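Chromosome partition protein Smc (Pyrococcus furiosus, PDB 3NWC) is probably required for chromosome condensation and partitioning, and in the hinge domain held by this chain pairs two subunits and binds DNA. Local coordinates at residues 119-122 against 123-127; 107-110 against 111-114; 59-62 against 63-66. One frame throughout, in Å; residues are numbered along the deposited sequence.

Contact 1: residues 119-122 against 123-127; sequences KIEN and AVKFA
Ile120 and Val124 meet through methyl groups at the start of helix 121-128, Ile120 CD1 lying 3.7 Å from Val124 CG2 as the two branched chains cross at a slant. Ile120 holds the N-cap position, and its chi1 of 66° sets CG1 between its backbone N and carbonyl carbon, which carries the delta methyl along the helix to Val124. The carbonyl of Ile120 begins the helical bonding. Its O takes the N-H of Val124 at 3.1 Å and a weak second bond from Ala123 N, whose N-H points well off line (126°). The Ala123 methyl lies against this same oxygen.

Glu121 continues the pattern, its O accepting from Lys125 N at 2.9 Å in a nearly straight bond. CB and CG of Lys125 both lie 3.4 Å from Glu121 O, so the start of the lysine chain packs against the carbonyl oxygen that its own N-H binds. In the modelled conformers the charged atoms of Glu121 and Lys125 do not meet. Asn122 closes the series through its O, bound by Phe126 N at 3.0 Å, while Phe126 CB rests 3.3 Å from that oxygen. The Asn122 side chain turns elsewhere, ND2 bonding to Leu94 O.

These are nearly the first two turns of the helix, with Ile120, Ala123, Val124, Phe126 and Ala127 buried and Glu121, Asn122 and Lys125 partly exposed. Ile120 and Ala123 pack on Val67 of strand 66-68, Ile120 also reaches Leu43, and Val124 and Ala127 lie on Leu40, both leucines belonging to helix 40-43. Phe126 extends from the helix to the dimer interface, where it packs on Ser160 of the second subunit.

Contact 2: residues 107-110 against 111-114; sequences GLPA and VDVI
Leu108 swings CG anti to its backbone N (chi1 174°), while Val113 sets CG1 beside its own N (chi1 -58°), and these two torsions bring Leu108 CD2 to 3.6 Å from Val113 CG1. The other leucine methyl, CD1, lies near the CB and OD2 of Asp112, so the forked end of Leu108 reaches both residues.

Pro109 meets Asp112 from another direction. Asp112 OD2 sits over one face of the Pro109 ring, 3.7 Å from Pro109 CD and only slightly farther from CG and CB, a van der Waals contact of a polar group with ring carbons. Asp112 CB comes within 3.2 Å of Pro109 O, the same oxygen that accepts the N-H of Asp112 at 2.9 Å. The Val113 CG2 methyl lies 3.2 Å from Ala110 O, which in turn accepts Val113 N at 3.0 Å.

The two backbone bonds each span three residues. They define a short 3-10 turn between strand 108-109 and strand 114-115. Val111 adds a looser touch, its CG2 4.2 Å from Pro109 CB.

The turn joins two sheets. Leu108 and Ala110 are bonded through the backbone to Ile133 and Thr131 of strand 131-134, strand 108-109 forming an edge of the five-stranded sheet, while Val113 bonds to Lys47 beside the small sheet of strands 45-46 and 114-115. Ala110, Val113 and Ile114 all pack on Ile55 of helix 52-59, and Ile114 also reaches Val124 and Leu128 of helix 121-128.

Contact 3: residues 59-62 against 63-66; sequences LGNR and ADNV
Ala63, Arg62 and Asn65 carry a 3-10 turn that links the end of helix 52-59 to strand 66-68 in the SMC hinge fold. Three successive N-H groups reach back three residues: Ala63 N to Gly60 O at 3.1 Å, Asp64 N to Asn61 O at 2.9 Å and Asn65 N to Arg62 O at 2.9 Å. Gly60 is the first residue after the helix to leave helical geometry, and its positive phi, readily adopted by glycine, turns the chain into this tighter winding.

Ala63 is the apolar side of the turn. Its methyl packs 3.4 Å from Gly60 O and 3.9 Å from Leu59 CD1, on the last residue of the helix. Leu59 in turn packs on Ala127 and Leu128 of helix 121-128, and the backbone of Ala63 bonds to Ala41 of helix 40-43.

Arg62 is the polar side. A bend at chi2 (-48°) folds its chain round toward Asn65, whose CB lies against Arg62 O while its amide oxygen faces the guanidinium edge. The second terminal nitrogen, NH2, forms a salt bridge with Glu158 of the second subunit, so this one side chain ties the turn to the partner chain. Nearby, Asn61 packs on Asn61 of that subunit. The Asn65 side chain also packs on Thr90 and Leu92 of strand 89-93.

The guanidinium and amide planes stand almost perpendicular, 87° apart, yet the bond is well aligned at both ends: Arg62 NH1 approaches Asn65 OD1 on a lone pair at 2.9 Å, and that oxygen lies close to the guanidinium plane.

Helix 121-128 is the common element. In contact 1, Val124 meets Ile114 of contact 2 (Val124 CG1 to Ile114 CD1, 3.6 Å), while Phe126 and Ala127 pack on Arg62 and Leu59 of contact 3; contacts 2 and 3 do not touch. Contact 3 lies nearest the chain centre, about 5 Å from it. All three are partly buried: contact 2 includes exposed Asp112, contact 3 exposed Asn61, contact 1 no exposed residue. Contact 1 relies on helical backbone bonds, whereas contacts 2 and 3 are 3-10 turns. Contacts 1 and 3 both reach the second subunit, by packing and by a salt bridge respectively; contact 2 does not, and its side chains meet by van der Waals contact alone.

Contact 1: residues 119-122 against 123-127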
loop_
_atom_site.group_PDB
_atom_site.type_symbol
_atom_site.label_atom_id
_atom_site.label_comp_id
_atom_site.label_asym_id
_atom_site.label_seq_id
_atom_site.Cartn_x
_atom_site.Cartn_y
_atom_site.Cartn_z
ATOM N N LYS A 119 -7.066 -22.747 -7.248
ATOM C CA LYS A 119 -8.069 -21.912 -7.894
ATOM C C LYS A 119 -7.743 -20.412 -7.854
ATOM O O LYS A 119 -8.066 -19.674 -8.787
ATOM C CB LYS A 119 -9.435 -22.158 -7.255
ATOM C CG LYS A 119 -10.552 -21.358 -7.884
ATOM N N ILE A 120 -7.107 -19.960 -6.774
ATOM C CA ILE A 120 -6.814 -18.533 -6.621
ATOM C C ILE A 120 -5.360 -18.205 -6.914
ATOM O O ILE A 120 -4.859 -17.148 -6.556
ATOM C CB ILE A 120 -7.166 -18.040 -5.202
ATOM C CG1 ILE A 120 -6.251 -18.699 -4.160
ATOM C CG2 ILE A 120 -8.620 -18.336 -4.901
ATOM C CD1 ILE A 120 -6.250 -18.030 -2.834
ATOM N N GLU A 121 -4.689 -19.109 -7.606
ATOM C CA GLU A 121 -3.261 -18.955 -7.843
ATOM C C GLU A 121 -2.882 -17.617 -8.487
ATOM O O GLU A 121 -1.831 -17.057 -8.174
ATOM C CB GLU A 121 -2.713 -20.121 -8.671
ATOM C CG GLU A 121 -3.299 -20.230 -10.062
ATOM C CD GLU A 121 -2.784 -21.446 -10.808
ATOM O OE1 GLU A 121 -1.631 -21.858 -10.550
ATOM O OE2 GLU A 121 -3.531 -21.989 -11.648
ATOM N N ASN A 122 -3.721 -17.092 -9.368
ATOM C CA ASN A 122 -3.354 -15.856 -10.046
ATOM C C ASN A 122 -3.275 -14.701 -9.066
ATOM O O ASN A 122 -2.439 -13.825 -9.206
ATOM C CB ASN A 122 -4.325 -15.515 -11.162
ATOM C CG ASN A 122 -4.259 -16.502 -12.302
ATOM O OD1 ASN A 122 -3.279 -17.236 -12.439
ATOM N ND2 ASN A 122 -5.301 -16.531 -13.121
ATOM N N ALA A 123 -4.161 -14.720 -8.078
ATOM C CA ALA A 123 -4.196 -13.687 -7.045
ATOM C C ALA A 123 -3.019 -13.819 -6.100
ATOM O O ALA A 123 -2.419 -12.823 -5.717
ATOM C CB ALA A 123 -5.496 -13.751 -6.278
ATOM N N VAL A 124 -2.680 -15.054 -5.733
ATOM C CA VAL A 124 -1.544 -15.278 -4.847
ATOM C C VAL A 124 -0.222 -14.916 -5.513
ATOM O O VAL A 124 0.652 -14.294 -4.902
ATOM C CB VAL A 124 -1.504 -16.744 -4.362
ATOM C CG1 VAL A 124 -0.207 -17.018 -3.614
ATOM C CG2 VAL A 124 -2.701 -17.008 -3.484
ATOM N N LYS A 125 -0.073 -15.289 -6.781
ATOM C CA LYS A 125 1.162 -14.993 -7.496
ATOM C C LYS A 125 1.262 -13.512 -7.853
ATOM O O LYS A 125 2.358 -12.971 -7.973
ATOM C CB LYS A 125 1.300 -15.877 -8.734
ATOM C CG LYS A 125 1.598 -17.325 -8.392
ATOM C CD LYS A 125 1.476 -18.221 -9.617
ATOM C CE LYS A 125 1.732 -19.675 -9.252
ATOM N NZ LYS A 125 3.101 -19.860 -8.687
ATOM N N PHE A 126 0.121 -12.857 -8.020
ATOM C CA PHE A 126 0.143 -11.403 -8.161
ATOM C C PHE A 126 0.764 -10.765 -6.908
ATOM O O PHE A 126 1.585 -9.859 -7.005
ATOM C CB PHE A 126 -1.259 -10.840 -8.394
ATOM C CG PHE A 126 -1.426 -9.441 -7.872
ATOM C CD1 PHE A 126 -0.907 -8.361 -8.571
ATOM C CD2 PHE A 126 -2.059 -9.219 -6.670
ATOM C CE1 PHE A 126 -1.038 -7.083 -8.075
ATOM C CE2 PHE A 126 -2.193 -7.949 -6.175
ATOM C CZ PHE A 126 -1.686 -6.882 -6.883
ATOM N N ALA A 127 0.388 -11.247 -5.727
ATOM C CA ALA A 127 0.881 -10.627 -4.491
ATOM C C ALA A 127 2.314 -11.028 -4.129
ATOM O O ALA A 127 3.098 -10.215 -3.635
ATOM C CB ALA A 127 -0.059 -10.953 -3.324
#

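Contact 2: residues 107-110 against 111-114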
loop_
_atom_site.group_PDB
_atom_site.type_symbol
_atom_site.label_atom_id
_atom_site.label_comp_id
_atom_site.label_asym_id
_atom_site.label_seq_id
_atom_site.Cartn_x
_atom_site.Cartn_y
_atom_site.Cartn_z
ATOM N N GLY A 107 17.403 -16.181 -3.887
ATOM C CA GLY A 107 16.967 -16.817 -2.661
ATOM C C GLY A 107 15.712 -17.637 -2.819
ATOM O O GLY A 107 15.406 -18.103 -3.907
ATOM N N LEU A 108 14.971 -17.781 -1.725
ATOM C CA LEU A 108 13.830 -18.681 -1.681
ATOM C C LEU A 108 12.542 -17.971 -2.068
ATOM O O LEU A 108 12.117 -17.041 -1.373
ATOM C CB LEU A 108 13.702 -19.238 -0.260
ATOM C CG LEU A 108 12.500 -20.102 0.128
ATOM C CD1 LEU A 108 12.508 -21.436 -0.639
ATOM C CD2 LEU A 108 12.527 -20.359 1.629
ATOM N N PRO A 109 11.900 -18.410 -3.165
ATOM C CA PRO A 109 10.623 -17.802 -3.546
ATOM C C PRO A 109 9.593 -17.878 -2.426
ATOM O O PRO A 109 9.359 -18.937 -1.841
ATOM C CB PRO A 109 10.160 -18.658 -4.718
ATOM C CG PRO A 109 11.448 -19.099 -5.359
ATOM C CD PRO A 109 12.387 -19.353 -4.193
ATOM N N ALA A 110 8.955 -16.748 -2.142
ATOM C CA ALA A 110 7.999 -16.720 -1.048
ATOM C C ALA A 110 6.844 -17.691 -1.252
ATOM O O ALA A 110 6.325 -18.256 -0.294
ATOM C CB ALA A 110 7.473 -15.277 -0.833
ATOM N N VAL A 111 6.435 -17.897 -2.498
ATOM C CA VAL A 111 5.343 -18.816 -2.771
ATOM C C VAL A 111 5.682 -20.239 -2.331
ATOM O O VAL A 111 4.785 -21.032 -2.087
ATOM C CB VAL A 111 4.926 -18.834 -4.259
ATOM C CG1 VAL A 111 4.455 -17.457 -4.702
ATOM C CG2 VAL A 111 6.071 -19.332 -5.137
ATOM N N ASP A 112 6.968 -20.555 -2.220
ATOM C CA ASP A 112 7.371 -21.903 -1.813
ATOM C C ASP A 112 7.035 -22.199 -0.357
ATOM O O ASP A 112 6.986 -23.360 0.046
ATOM C CB ASP A 112 8.859 -22.107 -2.018
ATOM C CG ASP A 112 9.222 -22.248 -3.478
ATOM O OD1 ASP A 112 8.311 -22.169 -4.325
ATOM O OD2 ASP A 112 10.417 -22.424 -3.754
ATOM N N VAL A 113 6.821 -21.156 0.437
ATOM C CA VAL A 113 6.609 -21.372 1.866
ATOM C C VAL A 113 5.168 -21.123 2.312
ATOM O O VAL A 113 4.894 -21.008 3.507
ATOM C CB VAL A 113 7.614 -20.582 2.736
ATOM C CG1 VAL A 113 9.049 -20.959 2.376
ATOM C CG2 VAL A 113 7.390 -19.069 2.612
ATOM N N ILE A 114 4.248 -21.089 1.352
ATOM C CA ILE A 114 2.831 -20.933 1.649
ATOM C C ILE A 114 2.001 -21.998 0.941
ATOM O O ILE A 114 2.449 -22.635 -0.022
ATOM C CB ILE A 114 2.303 -19.542 1.221
ATOM C CG1 ILE A 114 2.524 -19.334 -0.279
ATOM C CG2 ILE A 114 2.952 -18.423 2.063
ATOM C CD1 ILE A 114 1.890 -18.069 -0.837
#

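Contact 3: residues 59-62 against 63-66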
loop_
_atom_site.group_PDB
_atom_site.type_symbol
_atom_site.label_atom_id
_atom_site.label_comp_id
_atom_site.label_asym_id
_atom_site.label_seq_id
_atom_site.Cartn_x
_atom_site.Cartn_y
_atom_site.Cartn_z
ATOM N N LEU A 59 3.397 -9.647 2.032
ATOM C CA LEU A 59 2.001 -9.445 1.649
ATOM C C LEU A 59 1.588 -8.006 1.919
ATOM O O LEU A 59 0.933 -7.372 1.097
ATOM C CB LEU A 59 1.089 -10.362 2.445
ATOM C CG LEU A 59 0.534 -11.644 1.853
ATOM C CD1 LEU A 59 -0.497 -12.216 2.810
ATOM C CD2 LEU A 59 -0.110 -11.356 0.508
ATOM N N GLY A 60 1.966 -7.494 3.085
ATOM C CA GLY A 60 1.583 -6.140 3.468
ATOM C C GLY A 60 0.085 -5.930 3.321
ATOM O O GLY A 60 -0.710 -6.779 3.739
ATOM N N ASN A 61 -0.305 -4.812 2.717
ATOM C CA ASN A 61 -1.722 -4.484 2.564
ATOM C C ASN A 61 -2.460 -5.441 1.649
ATOM O O ASN A 61 -3.687 -5.511 1.665
ATOM C CB ASN A 61 -1.901 -3.061 2.034
ATOM C CG ASN A 61 -1.661 -2.019 3.089
ATOM O OD1 ASN A 61 -1.668 -2.318 4.282
ATOM N ND2 ASN A 61 -1.454 -0.780 2.660
ATOM N N ARG A 62 -1.724 -6.183 0.840
ATOM C CA ARG A 62 -2.367 -7.115 -0.070
ATOM C C ARG A 62 -3.147 -8.158 0.713
ATOM O O ARG A 62 -4.107 -8.719 0.222
ATOM C CB ARG A 62 -1.341 -7.783 -0.987
ATOM C CG ARG A 62 -0.660 -6.816 -1.934
ATOM C CD ARG A 62 -1.678 -5.935 -2.610
ATOM N NE ARG A 62 -1.056 -5.032 -3.565
ATOM C CZ ARG A 62 -1.730 -4.266 -4.413
ATOM N NH1 ARG A 62 -3.060 -4.300 -4.435
ATOM N NH2 ARG A 62 -1.067 -3.478 -5.247
ATOM N N ALA A 63 -2.730 -8.404 1.952
ATOM C CA ALA A 63 -3.442 -9.348 2.806
ATOM C C ALA A 63 -4.931 -9.001 2.911
ATOM O O ALA A 63 -5.765 -9.885 3.071
ATOM C CB ALA A 63 -2.808 -9.394 4.194
ATOM N N ASP A 64 -5.264 -7.718 2.801
ATOM C CA ASP A 64 -6.652 -7.264 2.926
ATOM C C ASP A 64 -7.398 -7.206 1.588
ATOM O O ASP A 64 -8.593 -6.908 1.549
ATOM C CB ASP A 64 -6.712 -5.868 3.564
ATOM C CG ASP A 64 -5.916 -5.773 4.851
ATOM O OD1 ASP A 64 -5.998 -6.695 5.691
ATOM O OD2 ASP A 64 -5.205 -4.760 5.020
ATOM N N ASN A 65 -6.698 -7.473 0.490
ATOM C CA ASN A 65 -7.339 -7.486 -0.825
ATOM C C ASN A 65 -8.306 -8.662 -0.939
ATOM O O ASN A 65 -8.036 -9.731 -0.408
ATOM C CB ASN A 65 -6.301 -7.635 -1.942
ATOM C CG ASN A 65 -5.455 -6.391 -2.167
ATOM O OD1 ASN A 65 -4.697 -6.337 -3.142
ATOM N ND2 ASN A 65 -5.546 -5.415 -1.280
ATOM N N VAL A 66 -9.423 -8.460 -1.639
ATOM C CA VAL A 66 -10.478 -9.465 -1.737
ATOM C C VAL A 66 -10.429 -10.110 -3.103
ATOM O O VAL A 66 -10.521 -9.423 -4.113
ATOM C CB VAL A 66 -11.881 -8.841 -1.565
ATOM C CG1 VAL A 66 -12.962 -9.914 -1.733
ATOM C CG2 VAL A 66 -12.022 -8.171 -0.192
#